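Local coordinates for protein-l-isoaspartate o-methyltransferase (Thermotoga maritima, PDB 1DL5) that transfers a methyl group from S-adenosylmethionine to L-isoaspartyl residues of damaged proteins, a step in protein repair, at residues L287-S292 against S311-S316. Numbering follows the deposited sequence. Where two conformers were deposited one is given.
Sequences LTQWES and SHISCS
Gln289 reaches from helix 281-292 to the backbone of Ile313, joining a C-terminal-domain helix to strand 312-314, an edge strand, within this chain, of the mixed sheet that continues the Rossmann-type methyltransferase core. Segment 287-292 and strand 312-314 run nearly parallel (12°), their axes 7.7 Å apart at the closest. The strand's inner edge bonds to the antiparallel strand 302-306 (His312 with His304, Ser314 with Met302), while Gln289 bonds to Ile313 N on the outer edge. The Gln289 side chain leaves the helix with CG opposite the carbonyl carbon (chi1 -67°) and stays extended, which carries its amide to the strand. There the contact is tightest: OE1 accepts a fairly straight bond from Ile313 N (2.8 Å, 162° at the hydrogen), the donor lying above the carbonyl plane. The same oxygen sits against His312, 3.2 Å from its CB, while the imidazole turns away to stack on His304. NE2 of Gln289 donates to a water that in turn donates to Ser311 O, so both ends of one amide are tied to the backbone of 311-316, the second indirectly.

On the buried side the contact is apolar, Ile313 CD1 meeting Trp290 CB at 4.1 Å; beyond it the indole swings off toward Phe240 and Tyr295, its NE1 bonded to Arg296 O, and Ile313 also touches Leu247 of helix 237-248. Toward the C-terminal ends the contact thins out at the exposed Ser292. A disulfide between Cys315 and Cys293, the residue after the helix, nonetheless links the two segments covalently near this end, where Cys315 SG lies 4.4 Å from Ser292 O.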
loop_
_atom_site.group_PDB
_atom_site.type_symbol
_atom_site.label_atom_id
_atom_site.label_comp_id
_atom_site.label_asym_id
_atom_site.label_seq_id
_atom_site.Cartn_x
_atom_site.Cartn_y
_atom_site.Cartn_z
ATOM N N LEU A 287 8.808 1.369 13.439
ATOM C CA LEU A 287 10.088 1.682 14.069
ATOM C C LEU A 287 10.036 3.017 14.828
ATOM O O LEU A 287 10.559 3.131 15.940
ATOM C CB LEU A 287 11.193 1.719 13.003
ATOM C CG LEU A 287 12.625 1.964 13.485
ATOM C CD1 LEU A 287 13.023 0.885 14.485
ATOM C CD2 LEU A 287 13.574 1.957 12.288
ATOM N N THR A 288 9.416 4.024 14.223
ATOM C CA THR A 288 9.288 5.339 14.846
ATOM C C THR A 288 8.422 5.237 16.102
ATOM O O THR A 288 8.758 5.779 17.159
ATOM C CB THR A 288 8.646 6.350 13.870
ATOM O OG1 THR A 288 9.488 6.502 12.720
ATOM C CG2 THR A 288 8.459 7.707 14.539
ATOM N N GLN A 289 7.302 4.534 15.980
ATOM C CA GLN A 289 6.390 4.357 17.104
ATOM C C GLN A 289 7.096 3.618 18.233
ATOM O O GLN A 289 6.960 3.967 19.407
ATOM C CB GLN A 289 5.165 3.557 16.658
ATOM C CG GLN A 289 4.275 4.281 15.667
ATOM C CD GLN A 289 3.478 3.325 14.801
ATOM O OE1 GLN A 289 3.261 2.164 15.166
ATOM N NE2 GLN A 289 3.029 3.810 13.648
ATOM N N TRP A 290 7.847 2.587 17.866
ATOM C CA TRP A 290 8.577 1.782 18.835
ATOM C C TRP A 290 9.619 2.643 19.548
ATOM O O TRP A 290 9.784 2.557 20.768
ATOM C CB TRP A 290 9.236 0.610 18.116
ATOM C CG TRP A 290 9.997 -0.313 19.002
ATOM C CD1 TRP A 290 9.556 -0.909 20.148
ATOM C CD2 TRP A 290 11.319 -0.801 18.777
ATOM N NE1 TRP A 290 10.524 -1.747 20.649
ATOM C CE2 TRP A 290 11.618 -1.699 19.825
ATOM C CE3 TRP A 290 12.283 -0.571 17.786
ATOM C CZ2 TRP A 290 12.839 -2.366 19.910
ATOM C CZ3 TRP A 290 13.496 -1.235 17.871
ATOM C CH2 TRP A 290 13.764 -2.123 18.926
ATOM N N GLU A 291 10.316 3.477 18.784
ATOM C CA GLU A 291 11.318 4.367 19.358
ATOM C C GLU A 291 10.645 5.319 20.345
ATOM O O GLU A 291 11.166 5.565 21.436
ATOM C CB GLU A 291 12.016 5.168 18.251
ATOM C CG GLU A 291 12.751 6.416 18.743
ATOM C CD GLU A 291 13.490 7.148 17.630
ATOM O OE1 GLU A 291 12.903 7.345 16.545
ATOM O OE2 GLU A 291 14.659 7.534 17.848
ATOM N N SER A 292 9.485 5.841 19.967
ATOM C CA SER A 292 8.761 6.772 20.825
ATOM C C SER A 292 8.306 6.073 22.098
ATOM O O SER A 292 8.051 6.721 23.114
ATOM C CB SER A 292 7.543 7.347 20.096
ATOM O OG SER A 292 6.499 6.393 19.999
ATOM N N SER A 311 -0.400 -2.167 10.728
ATOM C CA SER A 311 -0.461 -2.161 12.187
ATOM C C SER A 311 0.321 -1.034 12.841
ATOM O O SER A 311 1.169 -0.402 12.214
ATOM C CB SER A 311 0.052 -3.503 12.715
ATOM O OG SER A 311 -0.701 -4.571 12.171
ATOM N N HIS A 312 0.018 -0.764 14.105
ATOM C CA HIS A 312 0.751 0.258 14.832
ATOM C C HIS A 312 0.888 -0.054 16.315
ATOM O O HIS A 312 0.215 -0.946 16.848
ATOM C CB HIS A 312 0.170 1.680 14.603
ATOM C CG HIS A 312 -1.260 1.868 15.013
ATOM N ND1 HIS A 312 -2.320 1.600 14.175
ATOM C CD2 HIS A 312 -1.799 2.391 16.142
ATOM C CE1 HIS A 312 -3.449 1.952 14.764
ATOM N NE2 HIS A 312 -3.161 2.435 15.960
ATOM N N ILE A 313 1.801 0.667 16.958
ATOM C CA ILE A 313 2.104 0.508 18.375
ATOM C C ILE A 313 1.740 1.773 19.148
ATOM O O ILE A 313 1.869 2.881 18.628
ATOM C CB ILE A 313 3.623 0.267 18.575
ATOM C CG1 ILE A 313 4.052 -1.005 17.843
ATOM C CG2 ILE A 313 3.955 0.182 20.055
ATOM C CD1 ILE A 313 5.561 -1.164 17.743
ATOM N N SER A 314 1.275 1.603 20.383
ATOM C CA SER A 314 0.958 2.741 21.246
ATOM C C SER A 314 1.406 2.395 22.664
ATOM O O SER A 314 1.587 1.220 22.999
ATOM C CB SER A 314 -0.541 3.088 21.210
ATOM O OG SER A 314 -1.346 2.125 21.865
ATOM N N CYS A 315 1.612 3.418 23.488
ATOM C CA CYS A 315 2.054 3.219 24.862
ATOM C C CYS A 315 1.674 4.416 25.732
ATOM O O CYS A 315 2.494 4.920 26.497
ATOM C CB CYS A 315 3.574 3.021 24.894
ATOM S SG CYS A 315 4.522 4.391 24.143
ATOM N N SER A 316 0.427 4.857 25.620
ATOM C CA SER A 316 -0.058 6.004 26.383
ATOM C C SER A 316 -0.073 5.801 27.897
ATOM O O SER A 316 -0.027 6.772 28.657
ATOM C CB SER A 316 -1.461 6.388 25.908
ATOM O OG SER A 316 -2.366 5.309 26.067
HETATM O O HOH W 1 1.807 2.302 11.500
#